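Local coordinates for protein TASOR (Homo sapiens, PDB 6TL1) that is a component of the HUSH complex, which maintains H3K9me3-linked gene silencing by promoting recruitment of SETDB1 and MORC2, and is represented here by the TASOR pseudo-PARP domain, at residues V42-L47 and I85-G89; L47-E53 and R195-P201; I97-S102 and Y177-Y183; L151-P155 and Y183-Y187. All coordinates share one frame; numbering follows the deposited sequence.

Contact 1 of 4, residues V42-L47 and I85-G89; sequences VHNELL and ICEKG
V42 meets C86 through its CG2 methyl, which lies 3.8 Å from C86 SG. V42 is the last residue of strand 34-42, and F4 and V204 also pack on this pair. N44 makes the polar bonds of the contact. With CG anti to the backbone N (chi1 178°), its amide extends toward the C-terminal turn of helix 82-88. There N44 ND2 donates to C86 O at 2.9 Å, nearly straight at 168°, in the carbonyl plane and on a lone pair. A weak, bent bond runs from N44 ND2 to E87 O at 2.7 Å. The other end of the amide turns back. N44 OD1 accepts from L47 N at 3.0 Å, so N44 is the N-cap of helix 45-60. L47 then sends CD1 over the end of the other helix, 3.6 Å from G89 CA. G89 has positive phi and leaves the helix, while G89 N still bonds I85 O at 2.7 Å. One buried amide therefore serves two helix ends. Its oxygen caps the start of one helix and its nitrogen donates to two carbonyls at the end of the other, one weakly. These bonds fix which way round the amide is turned.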
loop_
_atom_site.group_PDB
_atom_site.type_symbol
_atom_site.label_atom_id
_atom_site.label_comp_id
_atom_site.label_asym_id
_atom_site.label_seq_id
_atom_site.Cartn_x
_atom_site.Cartn_y
_atom_site.Cartn_z
ATOM N N VAL A 42 -12.753 -6.974 1.543
ATOM C CA VAL A 42 -12.501 -7.082 2.969
ATOM C C VAL A 42 -13.498 -6.184 3.693
ATOM O O VAL A 42 -13.698 -5.023 3.314
ATOM C CB VAL A 42 -11.048 -6.714 3.308
ATOM C CG1 VAL A 42 -10.815 -6.817 4.805
ATOM C CG2 VAL A 42 -10.084 -7.628 2.547
ATOM N N HIS A 43 -14.136 -6.721 4.726
ATOM C CA HIS A 43 -15.092 -5.942 5.513
ATOM C C HIS A 43 -14.655 -6.060 6.966
ATOM O O HIS A 43 -15.095 -6.953 7.691
ATOM C CB HIS A 43 -16.541 -6.406 5.279
ATOM C CG HIS A 43 -16.924 -6.447 3.828
ATOM N ND1 HIS A 43 -17.225 -5.309 3.121
ATOM C CD2 HIS A 43 -17.129 -7.488 2.985
ATOM C CE1 HIS A 43 -17.537 -5.638 1.874
ATOM N NE2 HIS A 43 -17.495 -6.950 1.771
ATOM N N ASN A 44 -13.819 -5.121 7.402
ATOM C CA ASN A 44 -13.338 -5.124 8.778
ATOM C C ASN A 44 -13.880 -3.833 9.382
ATOM O O ASN A 44 -13.316 -2.754 9.173
ATOM C CB ASN A 44 -11.798 -5.227 8.848
ATOM C CG ASN A 44 -11.266 -5.179 10.297
ATOM O OD1 ASN A 44 -11.852 -4.528 11.161
ATOM N ND2 ASN A 44 -10.218 -5.948 10.579
ATOM N N GLU A 45 -15.003 -3.964 10.095
ATOM C CA GLU A 45 -15.711 -2.797 10.614
ATOM C C GLU A 45 -14.840 -1.978 11.561
ATOM O O GLU A 45 -14.888 -0.742 11.544
ATOM C CB GLU A 45 -17.007 -3.236 11.301
ATOM C CG GLU A 45 -16.876 -4.476 12.172
ATOM C CD GLU A 45 -16.812 -4.150 13.657
ATOM O OE1 GLU A 45 -16.627 -5.084 14.468
ATOM O OE2 GLU A 45 -16.949 -2.959 14.015
ATOM N N LEU A 46 -14.041 -2.642 12.403
ATOM C CA LEU A 46 -13.179 -1.908 13.330
ATOM C C LEU A 46 -12.171 -1.042 12.580
ATOM O O LEU A 46 -11.979 0.131 12.920
ATOM C CB LEU A 46 -12.464 -2.875 14.274
ATOM C CG LEU A 46 -13.390 -3.631 15.223
ATOM C CD1 LEU A 46 -12.601 -4.505 16.194
ATOM C CD2 LEU A 46 -14.261 -2.635 15.973
ATOM N N LEU A 47 -11.512 -1.604 11.550
ATOM C CA LEU A 47 -10.545 -0.822 10.778
ATOM C C LEU A 47 -11.231 0.271 9.974
ATOM O O LEU A 47 -10.682 1.365 9.809
ATOM C CB LEU A 47 -9.729 -1.730 9.846
ATOM C CG LEU A 47 -8.790 -2.679 10.588
ATOM C CD1 LEU A 47 -8.010 -3.546 9.638
ATOM C CD2 LEU A 47 -7.840 -1.860 11.465
ATOM N N ILE A 85 -3.290 -9.617 8.489
ATOM C CA ILE A 85 -3.313 -8.211 8.087
ATOM C C ILE A 85 -4.746 -7.725 7.886
ATOM O O ILE A 85 -5.089 -6.602 8.270
ATOM C CB ILE A 85 -2.444 -7.967 6.835
ATOM C CG1 ILE A 85 -0.955 -8.071 7.162
ATOM C CG2 ILE A 85 -2.723 -6.598 6.244
ATOM C CD1 ILE A 85 -0.356 -9.438 6.995
ATOM N N CYS A 86 -5.610 -8.540 7.270
ATOM C CA CYS A 86 -6.970 -8.059 7.053
ATOM C C CYS A 86 -7.756 -7.994 8.359
ATOM O O CYS A 86 -8.644 -7.146 8.511
ATOM C CB CYS A 86 -7.679 -8.935 6.023
ATOM S SG CYS A 86 -6.930 -8.787 4.376
ATOM N N GLU A 87 -7.432 -8.847 9.321
ATOM C CA GLU A 87 -8.188 -8.821 10.561
ATOM C C GLU A 87 -7.609 -7.818 11.550
ATOM O O GLU A 87 -8.370 -7.109 12.213
ATOM C CB GLU A 87 -8.241 -10.217 11.177
ATOM C CG GLU A 87 -8.562 -10.214 12.656
ATOM C CD GLU A 87 -8.494 -11.593 13.282
ATOM O OE1 GLU A 87 -8.851 -11.708 14.469
ATOM O OE2 GLU A 87 -8.036 -12.530 12.600
ATOM N N LYS A 88 -6.281 -7.669 11.592
ATOM C CA LYS A 88 -5.633 -6.820 12.587
ATOM C C LYS A 88 -5.146 -5.497 12.013
ATOM O O LYS A 88 -4.874 -4.573 12.786
ATOM C CB LYS A 88 -4.384 -7.513 13.162
ATOM C CG LYS A 88 -4.537 -8.895 13.760
ATOM C CD LYS A 88 -5.013 -8.902 15.183
ATOM C CE LYS A 88 -6.473 -9.256 15.257
ATOM N NZ LYS A 88 -6.883 -9.582 16.644
ATOM N N GLY A 89 -5.070 -5.371 10.693
ATOM C CA GLY A 89 -4.482 -4.200 10.083
ATOM C C GLY A 89 -2.984 -4.363 9.894
ATOM O O GLY A 89 -2.352 -5.293 10.397
#

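Contact 2 of 4, residues L47-E53 and R195-P201; sequences LEKEFTE and RPRHVCP
L47 and C200 form the apolar centre, with L47 CB 3.8 Å from C200 SG. The L47 and P201 side chains cross at about a right angle, L47 CD1 within 3.6 Å of P201 CD. One turn on, F51 CD2 rests 3.7 Å from C200 CB. Helix 45-60 packs against the start of strand 199-209, the middle strand of the five-stranded antiparallel sheet of this pseudo-PARP domain. The axes of residues 47-53 and 199-201 approach to 8.3 Å and run roughly antiparallel, at 151°. The backbones meet where F51 CA makes a CH...O contact with R197 O at 3.4 Å. A water sits between L47 O and R197 O. Further out, L47 CD2 lies over one face of the R195 guanidinium, 3.4 Å from R195 NH1. At its edge E50 OE1 forms a salt bridge with R195 NH2, modelled too short to be reliable. R197 lies along the helix, its NH2 4.0 Å from E53 CG; its NH1 forms salt bridges with E57, on the same helix, and E186.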
loop_
_atom_site.group_PDB
_atom_site.type_symbol
_atom_site.label_atom_id
_atom_site.label_comp_id
_atom_site.label_asym_id
_atom_site.label_seq_id
_atom_site.Cartn_x
_atom_site.Cartn_y
_atom_site.Cartn_z
ATOM N N LEU A 47 -11.512 -1.604 11.550
ATOM C CA LEU A 47 -10.545 -0.822 10.778
ATOM C C LEU A 47 -11.231 0.271 9.974
ATOM O O LEU A 47 -10.682 1.365 9.809
ATOM C CB LEU A 47 -9.729 -1.730 9.846
ATOM C CG LEU A 47 -8.790 -2.679 10.588
ATOM C CD1 LEU A 47 -8.010 -3.546 9.638
ATOM C CD2 LEU A 47 -7.840 -1.860 11.465
ATOM N N GLU A 48 -12.436 -0.004 9.465
ATOM C CA GLU A 48 -13.122 1.011 8.675
ATOM C C GLU A 48 -13.592 2.153 9.568
ATOM O O GLU A 48 -13.554 3.321 9.163
ATOM C CB GLU A 48 -14.294 0.388 7.918
ATOM C CG GLU A 48 -13.864 -0.664 6.887
ATOM C CD GLU A 48 -15.043 -1.416 6.270
ATOM O OE1 GLU A 48 -14.988 -1.747 5.064
ATOM O OE2 GLU A 48 -16.030 -1.678 6.994
ATOM N N LYS A 49 -14.014 1.835 10.800
ATOM C CA LYS A 49 -14.344 2.888 11.757
ATOM C C LYS A 49 -13.166 3.813 11.979
ATOM O O LYS A 49 -13.334 5.039 11.970
ATOM C CB LYS A 49 -14.786 2.307 13.110
ATOM C CG LYS A 49 -16.110 1.606 13.103
ATOM C CD LYS A 49 -16.707 1.442 14.502
ATOM C CE LYS A 49 -16.919 -0.028 14.824
ATOM N NZ LYS A 49 -18.056 -0.306 15.751
ATOM N N GLU A 50 -11.969 3.254 12.156
ATOM C CA GLU A 50 -10.843 4.097 12.517
ATOM C C GLU A 50 -10.317 4.859 11.308
ATOM O O GLU A 50 -9.855 5.993 11.456
ATOM C CB GLU A 50 -9.751 3.254 13.164
ATOM C CG GLU A 50 -10.258 2.554 14.411
ATOM C CD GLU A 50 -9.171 2.147 15.388
ATOM O OE1 GLU A 50 -8.063 1.767 14.956
ATOM O OE2 GLU A 50 -9.464 2.138 16.604
ATOM N N PHE A 51 -10.450 4.287 10.104
ATOM C CA PHE A 51 -10.139 5.024 8.882
ATOM C C PHE A 51 -11.066 6.225 8.748
ATOM O O PHE A 51 -10.620 7.358 8.514
ATOM C CB PHE A 51 -10.262 4.081 7.673
ATOM C CG PHE A 51 -9.828 4.681 6.358
ATOM C CD1 PHE A 51 -10.728 5.385 5.572
ATOM C CD2 PHE A 51 -8.530 4.492 5.880
ATOM C CE1 PHE A 51 -10.337 5.923 4.355
ATOM C CE2 PHE A 51 -8.138 5.030 4.662
ATOM C CZ PHE A 51 -9.042 5.737 3.901
ATOM N N THR A 52 -12.368 5.998 8.935
ATOM C CA THR A 52 -13.332 7.089 8.842
ATOM C C THR A 52 -13.087 8.134 9.921
ATOM O O THR A 52 -13.136 9.339 9.650
ATOM C CB THR A 52 -14.750 6.538 8.967
ATOM O OG1 THR A 52 -15.111 5.838 7.771
ATOM C CG2 THR A 52 -15.744 7.660 9.246
ATOM N N GLU A 53 -12.803 7.689 11.147
ATOM C CA GLU A 53 -12.485 8.627 12.219
ATOM C C GLU A 53 -11.246 9.448 11.875
ATOM O O GLU A 53 -11.234 10.674 12.044
ATOM C CB GLU A 53 -12.280 7.851 13.522
ATOM C CG GLU A 53 -11.774 8.660 14.698
ATOM C CD GLU A 53 -12.698 9.795 15.090
ATOM O OE1 GLU A 53 -12.184 10.884 15.425
ATOM O OE2 GLU A 53 -13.933 9.606 15.052
ATOM N N ARG A 195 -0.041 0.976 14.428
ATOM C CA ARG A 195 -0.888 0.791 13.255
ATOM C C ARG A 195 -1.445 2.144 12.816
ATOM O O ARG A 195 -2.349 2.684 13.469
ATOM C CB ARG A 195 -2.027 -0.188 13.534
ATOM C CG ARG A 195 -2.966 -0.343 12.331
ATOM C CD ARG A 195 -4.076 -1.335 12.584
ATOM N NE ARG A 195 -4.795 -1.045 13.815
ATOM C CZ ARG A 195 -5.727 -0.102 13.934
ATOM N NH1 ARG A 195 -6.051 0.674 12.904
ATOM N NH2 ARG A 195 -6.332 0.083 15.102
ATOM N N PRO A 196 -0.929 2.714 11.727
ATOM C CA PRO A 196 -1.516 3.956 11.210
ATOM C C PRO A 196 -2.938 3.699 10.759
ATOM O O PRO A 196 -3.222 2.674 10.140
ATOM C CB PRO A 196 -0.610 4.312 10.021
ATOM C CG PRO A 196 0.673 3.569 10.278
ATOM C CD PRO A 196 0.229 2.281 10.929
ATOM N N ARG A 197 -3.839 4.625 11.084
ATOM C CA ARG A 197 -5.252 4.390 10.810
ATOM C C ARG A 197 -5.712 4.864 9.436
ATOM O O ARG A 197 -6.825 4.498 9.022
ATOM C CB ARG A 197 -6.147 5.044 11.872
ATOM C CG ARG A 197 -5.766 4.813 13.336
ATOM C CD ARG A 197 -6.556 5.766 14.248
ATOM N NE ARG A 197 -6.033 7.115 14.215
ATOM C CZ ARG A 197 -6.679 8.169 14.699
ATOM N NH1 ARG A 197 -6.130 9.375 14.638
ATOM N NH2 ARG A 197 -7.903 8.035 15.187
ATOM N N HIS A 198 -4.893 5.629 8.707
ATOM C CA HIS A 198 -5.249 6.052 7.357
ATOM C C HIS A 198 -4.798 5.044 6.298
ATOM O O HIS A 198 -4.697 5.384 5.117
ATOM C CB HIS A 198 -4.718 7.468 7.074
ATOM C CG HIS A 198 -3.279 7.690 7.426
ATOM N ND1 HIS A 198 -2.747 7.382 8.661
ATOM C CD2 HIS A 198 -2.267 8.252 6.716
ATOM C CE1 HIS A 198 -1.467 7.708 8.685
ATOM N NE2 HIS A 198 -1.147 8.233 7.514
ATOM N N VAL A 199 -4.571 3.805 6.714
ATOM C CA VAL A 199 -4.335 2.646 5.870
ATOM C C VAL A 199 -5.341 1.582 6.282
ATOM O O VAL A 199 -5.433 1.244 7.468
ATOM C CB VAL A 199 -2.900 2.119 6.037
ATOM C CG1 VAL A 199 -2.746 0.786 5.357
ATOM C CG2 VAL A 199 -1.883 3.161 5.511
ATOM N N CYS A 200 -6.117 1.076 5.317
ATOM C CA CYS A 200 -7.177 0.117 5.633
ATOM C C CYS A 200 -7.285 -0.951 4.550
ATOM O O CYS A 200 -7.415 -0.611 3.362
ATOM C CB CYS A 200 -8.518 0.843 5.795
ATOM S SG CYS A 200 -9.853 -0.207 6.394
ATOM N N PRO A 201 -7.232 -2.234 4.903
ATOM C CA PRO A 201 -7.398 -3.285 3.888
ATOM C C PRO A 201 -8.779 -3.223 3.248
ATOM O O PRO A 201 -9.800 -3.068 3.929
ATOM C CB PRO A 201 -7.196 -4.581 4.676
ATOM C CG PRO A 201 -7.545 -4.228 6.067
ATOM C CD PRO A 201 -7.131 -2.792 6.261
HETATM O O HOH W 1 -7.903 1.833 10.003
#

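Contact 3 of 4, residues I97-S102 and Y177-Y183; sequences ITILGS and YELTQYY
Y183 reaches across to the 97-102 loop and donates its OH to S102 O at 2.6 Å. Chi1 of 177° points the ring away from its own backbone N and sends the hydroxyl to S102 O. S102 O lies at the ring edge, and L100 O stands over one face, 3.5 Å from Y183 CD2. That carbonyl is hydrogen-bonded by H160 ND1. The L100 and Y183 side chains run antiparallel alongside one another, with L100 CD1 3.7 Å from Y183 CB. The same methyl approaches the backbone at Q181 O. I97 fills the other end. Its CD1 meets Y177 CE2 at 3.7 Å and touches the amide of Q181, 3.6 Å from OE1. That amide is held in place because Q181 NE2 donates to Y177 O at 3.0 Å, and also to S110. Between these two ends, I99 turns both branches to the end of helix 176-179. Its CG2 is near E178 O, and its CD1 packs tightly on L179 CD2 at 3.5 Å. Within the loop, T98 to G101 form a type I beta turn, closed by a bond from G101 N to T98 O. Y108 OH bonds both L100 N and G101 O. A beta turn is thus packed on the junction of helix 176-179 with strand 181-184, a strand of the mixed four-stranded sheet.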
loop_
_atom_site.group_PDB
_atom_site.type_symbol
_atom_site.label_atom_id
_atom_site.label_comp_id
_atom_site.label_asym_id
_atom_site.label_seq_id
_atom_site.Cartn_x
_atom_site.Cartn_y
_atom_site.Cartn_z
ATOM N N ILE A 97 12.267 -2.580 4.274
ATOM C CA ILE A 97 12.693 -1.382 3.566
ATOM C C ILE A 97 13.076 -0.299 4.565
ATOM O O ILE A 97 12.437 -0.143 5.619
ATOM C CB ILE A 97 11.560 -0.923 2.635
ATOM C CG1 ILE A 97 11.150 -2.071 1.706
ATOM C CG2 ILE A 97 11.967 0.297 1.829
ATOM C CD1 ILE A 97 9.899 -1.763 0.911
ATOM N N THR A 98 14.130 0.460 4.244
ATOM C CA THR A 98 14.623 1.528 5.109
ATOM C C THR A 98 14.700 2.882 4.416
ATOM O O THR A 98 14.992 3.885 5.075
ATOM C CB THR A 98 16.014 1.167 5.648
ATOM O OG1 THR A 98 16.901 0.962 4.547
ATOM C CG2 THR A 98 15.963 -0.116 6.465
ATOM N N ILE A 99 14.400 2.942 3.120
ATOM C CA ILE A 99 14.742 4.095 2.296
ATOM C C ILE A 99 14.008 5.366 2.717
ATOM O O ILE A 99 14.551 6.469 2.582
ATOM C CB ILE A 99 14.480 3.723 0.819
ATOM C CG1 ILE A 99 15.142 4.706 -0.130
ATOM C CG2 ILE A 99 12.998 3.616 0.517
ATOM C CD1 ILE A 99 14.918 4.296 -1.564
ATOM N N LEU A 100 12.774 5.254 3.217
ATOM C CA LEU A 100 11.976 6.417 3.598
ATOM C C LEU A 100 11.881 6.592 5.110
ATOM O O LEU A 100 11.140 7.465 5.585
ATOM C CB LEU A 100 10.566 6.313 3.011
ATOM C CG LEU A 100 10.415 6.255 1.490
ATOM C CD1 LEU A 100 8.943 6.212 1.114
ATOM C CD2 LEU A 100 11.145 7.420 0.787
ATOM N N GLY A 101 12.596 5.783 5.876
ATOM C CA GLY A 101 12.526 5.855 7.322
ATOM C C GLY A 101 12.483 4.458 7.886
ATOM O O GLY A 101 12.238 3.501 7.140
ATOM N N SER A 102 12.688 4.327 9.193
ATOM C CA SER A 102 12.798 3.010 9.802
ATOM C C SER A 102 11.482 2.252 9.663
ATOM O O SER A 102 10.409 2.828 9.911
ATOM C CB SER A 102 13.181 3.115 11.281
ATOM O OG SER A 102 13.186 1.833 11.908
ATOM N N TYR A 177 11.626 -0.805 -6.904
ATOM C CA TYR A 177 10.697 -1.269 -5.888
ATOM C C TYR A 177 10.725 -0.372 -4.649
ATOM O O TYR A 177 9.677 0.087 -4.182
ATOM C CB TYR A 177 11.023 -2.716 -5.543
ATOM C CG TYR A 177 10.291 -3.218 -4.337
ATOM C CD1 TYR A 177 8.919 -3.374 -4.361
ATOM C CD2 TYR A 177 10.974 -3.536 -3.166
ATOM C CE1 TYR A 177 8.239 -3.835 -3.257
ATOM C CE2 TYR A 177 10.300 -3.999 -2.052
ATOM C CZ TYR A 177 8.930 -4.146 -2.108
ATOM O OH TYR A 177 8.231 -4.601 -1.012
ATOM N N GLU A 178 11.918 -0.122 -4.094
ATOM C CA GLU A 178 12.036 0.708 -2.894
ATOM C C GLU A 178 11.726 2.177 -3.168
ATOM O O GLU A 178 11.218 2.876 -2.280
ATOM C CB GLU A 178 13.432 0.555 -2.284
ATOM C CG GLU A 178 13.697 -0.853 -1.785
ATOM C CD GLU A 178 14.304 -1.765 -2.860
ATOM O OE1 GLU A 178 14.099 -1.505 -4.068
ATOM O OE2 GLU A 178 14.942 -2.775 -2.487
ATOM N N LEU A 179 12.049 2.678 -4.363
ATOM C CA LEU A 179 11.808 4.092 -4.628
ATOM C C LEU A 179 10.344 4.407 -4.927
ATOM O O LEU A 179 9.973 5.586 -4.918
ATOM C CB LEU A 179 12.680 4.566 -5.795
ATOM C CG LEU A 179 14.187 4.689 -5.548
ATOM C CD1 LEU A 179 14.931 4.818 -6.880
ATOM C CD2 LEU A 179 14.497 5.892 -4.641
ATOM N N THR A 180 9.503 3.403 -5.199
ATOM C CA THR A 180 8.090 3.626 -5.487
ATOM C C THR A 180 7.199 3.179 -4.330
ATOM O O THR A 180 6.097 2.666 -4.545
ATOM C CB THR A 180 7.674 2.928 -6.781
ATOM O OG1 THR A 180 7.914 1.526 -6.658
ATOM C CG2 THR A 180 8.474 3.489 -7.976
ATOM N N GLN A 181 7.684 3.326 -3.104
ATOM C CA GLN A 181 6.909 2.978 -1.927
ATOM C C GLN A 181 6.214 4.197 -1.348
ATOM O O GLN A 181 6.609 5.346 -1.573
ATOM C CB GLN A 181 7.794 2.354 -0.844
ATOM C CG GLN A 181 8.477 1.102 -1.285
ATOM C CD GLN A 181 7.528 -0.069 -1.291
ATOM O OE1 GLN A 181 6.867 -0.362 -0.293
ATOM N NE2 GLN A 181 7.412 -0.720 -2.451
ATOM N N TYR A 182 5.148 3.919 -0.609
ATOM C CA TYR A 182 4.525 4.857 0.311
ATOM C C TYR A 182 4.906 4.442 1.728
ATOM O O TYR A 182 4.945 3.249 2.037
ATOM C CB TYR A 182 3.004 4.844 0.170
ATOM C CG TYR A 182 2.457 5.388 -1.134
ATOM C CD1 TYR A 182 2.947 6.558 -1.685
ATOM C CD2 TYR A 182 1.441 4.719 -1.813
ATOM C CE1 TYR A 182 2.450 7.054 -2.880
ATOM C CE2 TYR A 182 0.925 5.215 -3.009
ATOM C CZ TYR A 182 1.442 6.379 -3.538
ATOM O OH TYR A 182 0.952 6.882 -4.721
ATOM N N TYR A 183 5.168 5.412 2.595
ATOM C CA TYR A 183 5.563 5.153 3.983
ATOM C C TYR A 183 4.585 5.872 4.903
ATOM O O TYR A 183 4.662 7.093 5.054
ATOM C CB TYR A 183 6.995 5.611 4.211
ATOM C CG TYR A 183 7.550 5.475 5.617
ATOM C CD1 TYR A 183 7.882 4.235 6.137
ATOM C CD2 TYR A 183 7.809 6.599 6.391
ATOM C CE1 TYR A 183 8.455 4.115 7.408
ATOM C CE2 TYR A 183 8.367 6.493 7.673
ATOM C CZ TYR A 183 8.683 5.251 8.165
ATOM O OH TYR A 183 9.234 5.137 9.417
#

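Contact 4 of 4, residues L151-P155 and Y183-Y187; sequences LDPTP and YFYEY
Y185 OH donates to T154 O at 2.6 Å, in the carbonyl plane and on a lone pair. A second tyrosine bonds the preceding carbonyl from a tilted direction. Y187 OH donates to P153 O, also at 2.6 Å, with the donor tilted 26° from the carbonyl plane. Two successive carbonyls of the loop are thus taken by two phenol groups. P153 sits among the rings. Its CB lies over the face of Y185, 3.4 Å from the ring centroid and 15° off the normal, which is a CH-pi contact. Y185 CG stands between the backbone N and the carbonyl carbon (chi1 55°), and this brings the ring to the proline. P153 CG lies 3.8 Å from Y183 OH, whose hydrogen bond goes to S102 O. P153 CB also touches Y187 CE2 at 4.0 Å. P155 CG meets the same ring obliquely, 4.1 Å from Y187 CE2. T154 CB touches Y185 OH, but its OG1 bonds H160. The H160 ring in turn meets Y185 edge-to-face. No backbone hydrogen bond joins the two segments. This is a proline held in an aromatic cluster. It ties the loop between strands 139-142 and 159-162 to the chain leaving strand 181-184 of the mixed sheet.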
loop_
_atom_site.group_PDB
_atom_site.type_symbol
_atom_site.label_atom_id
_atom_site.label_comp_id
_atom_site.label_asym_id
_atom_site.label_seq_id
_atom_site.Cartn_x
_atom_site.Cartn_y
_atom_site.Cartn_z
ATOM N N LEU A 151 15.321 10.471 8.193
ATOM C CA LEU A 151 14.497 11.221 9.130
ATOM C C LEU A 151 13.600 10.296 9.937
ATOM O O LEU A 151 13.181 9.236 9.469
ATOM C CB LEU A 151 13.613 12.220 8.382
ATOM C CG LEU A 151 14.285 13.285 7.520
ATOM C CD1 LEU A 151 13.268 13.876 6.552
ATOM C CD2 LEU A 151 14.864 14.360 8.416
ATOM N N ASP A 152 13.297 10.717 11.163
ATOM C CA ASP A 152 12.132 10.196 11.846
ATOM C C ASP A 152 10.891 10.557 11.027
ATOM O O ASP A 152 10.944 11.438 10.167
ATOM C CB ASP A 152 12.020 10.787 13.252
ATOM C CG ASP A 152 12.998 10.165 14.241
ATOM O OD1 ASP A 152 13.610 9.122 13.924
ATOM O OD2 ASP A 152 13.130 10.715 15.355
ATOM N N PRO A 153 9.772 9.868 11.246
ATOM C CA PRO A 153 8.544 10.250 10.537
ATOM C C PRO A 153 8.247 11.726 10.770
ATOM O O PRO A 153 8.432 12.251 11.876
ATOM C CB PRO A 153 7.482 9.343 11.167
ATOM C CG PRO A 153 8.247 8.124 11.532
ATOM C CD PRO A 153 9.572 8.647 12.046
ATOM N N THR A 154 7.848 12.413 9.697
ATOM C CA THR A 154 7.681 13.864 9.743
ATOM C C THR A 154 6.371 14.213 10.424
ATOM O O THR A 154 5.299 13.793 9.939
ATOM C CB THR A 154 7.707 14.451 8.342
ATOM O OG1 THR A 154 8.946 14.124 7.709
ATOM C CG2 THR A 154 7.639 15.964 8.439
ATOM N N PRO A 155 6.358 14.936 11.534
ATOM C CA PRO A 155 5.108 15.269 12.204
ATOM C C PRO A 155 4.206 16.100 11.299
ATOM O O PRO A 155 4.680 16.849 10.440
ATOM C CB PRO A 155 5.540 16.060 13.437
ATOM C CG PRO A 155 6.966 15.583 13.689
ATOM C CD PRO A 155 7.533 15.429 12.300
ATOM N N TYR A 183 5.168 5.412 2.595
ATOM C CA TYR A 183 5.563 5.153 3.983
ATOM C C TYR A 183 4.585 5.872 4.903
ATOM O O TYR A 183 4.662 7.093 5.054
ATOM C CB TYR A 183 6.995 5.611 4.211
ATOM C CG TYR A 183 7.550 5.475 5.617
ATOM C CD1 TYR A 183 7.882 4.235 6.137
ATOM C CD2 TYR A 183 7.809 6.599 6.391
ATOM C CE1 TYR A 183 8.455 4.115 7.408
ATOM C CE2 TYR A 183 8.367 6.493 7.673
ATOM C CZ TYR A 183 8.683 5.251 8.165
ATOM O OH TYR A 183 9.234 5.137 9.417
ATOM N N PHE A 184 3.655 5.119 5.485
ATOM C CA PHE A 184 2.590 5.657 6.315
ATOM C C PHE A 184 2.931 5.522 7.794
ATOM O O PHE A 184 3.464 4.503 8.236
ATOM C CB PHE A 184 1.273 4.945 6.014
ATOM C CG PHE A 184 0.695 5.308 4.684
ATOM C CD1 PHE A 184 -0.128 6.415 4.552
ATOM C CD2 PHE A 184 0.985 4.553 3.562
ATOM C CE1 PHE A 184 -0.656 6.764 3.318
ATOM C CE2 PHE A 184 0.451 4.889 2.328
ATOM C CZ PHE A 184 -0.360 6.006 2.210
ATOM N N TYR A 185 2.611 6.548 8.562
ATOM C CA TYR A 185 2.896 6.526 9.984
ATOM C C TYR A 185 1.889 7.433 10.662
ATOM O O TYR A 185 1.196 8.223 10.013
ATOM C CB TYR A 185 4.325 6.990 10.272
ATOM C CG TYR A 185 4.563 8.343 9.666
ATOM C CD1 TYR A 185 4.232 9.503 10.357
ATOM C CD2 TYR A 185 5.103 8.464 8.393
ATOM C CE1 TYR A 185 4.429 10.743 9.793
ATOM C CE2 TYR A 185 5.322 9.703 7.826
ATOM C CZ TYR A 185 4.986 10.837 8.526
ATOM O OH TYR A 185 5.188 12.072 7.958
ATOM N N GLU A 186 1.845 7.344 11.985
ATOM C CA GLU A 186 0.947 8.205 12.736
ATOM C C GLU A 186 1.489 8.357 14.143
ATOM O O GLU A 186 1.761 7.359 14.819
ATOM C CB GLU A 186 -0.474 7.636 12.755
ATOM C CG GLU A 186 -1.482 8.566 13.371
ATOM C CD GLU A 186 -2.922 8.109 13.180
ATOM O OE1 GLU A 186 -3.157 6.922 12.871
ATOM O OE2 GLU A 186 -3.821 8.949 13.368
ATOM N N TYR A 187 1.650 9.600 14.582
ATOM C CA TYR A 187 2.043 9.834 15.952
ATOM C C TYR A 187 0.801 9.755 16.829
ATOM O O TYR A 187 -0.238 10.345 16.508
ATOM C CB TYR A 187 2.706 11.203 16.092
ATOM C CG TYR A 187 4.142 11.244 15.617
ATOM C CD1 TYR A 187 5.184 10.879 16.459
ATOM C CD2 TYR A 187 4.456 11.660 14.325
ATOM C CE1 TYR A 187 6.503 10.928 16.032
ATOM C CE2 TYR A 187 5.778 11.715 13.885
ATOM C CZ TYR A 187 6.792 11.342 14.742
ATOM O OH TYR A 187 8.101 11.380 14.325
#

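From the N terminus, the chain leaves strand 34-42 and enters helix 45-60, which serves contacts 1 and 2 and gives both L47. Contact 1 closes first, at helix 82-88. It is in series with contacts 3 and 4. Contact 2 opens before contact 1 closes, so the two cross. It closes last, at strand 199-209, and encloses contacts 3 and 4. Those two cross each other and share Y183 of strand 181-184. Contact 1 joins helix 82-88 to the end of strand 34-42 and the start of helix 45-60, and contact 2 lays helix 45-60 on strand 199-209. Contacts 3 and 4 fasten loops to the mixed sheet. The R197-E186 salt bridge joins contacts 2 and 4.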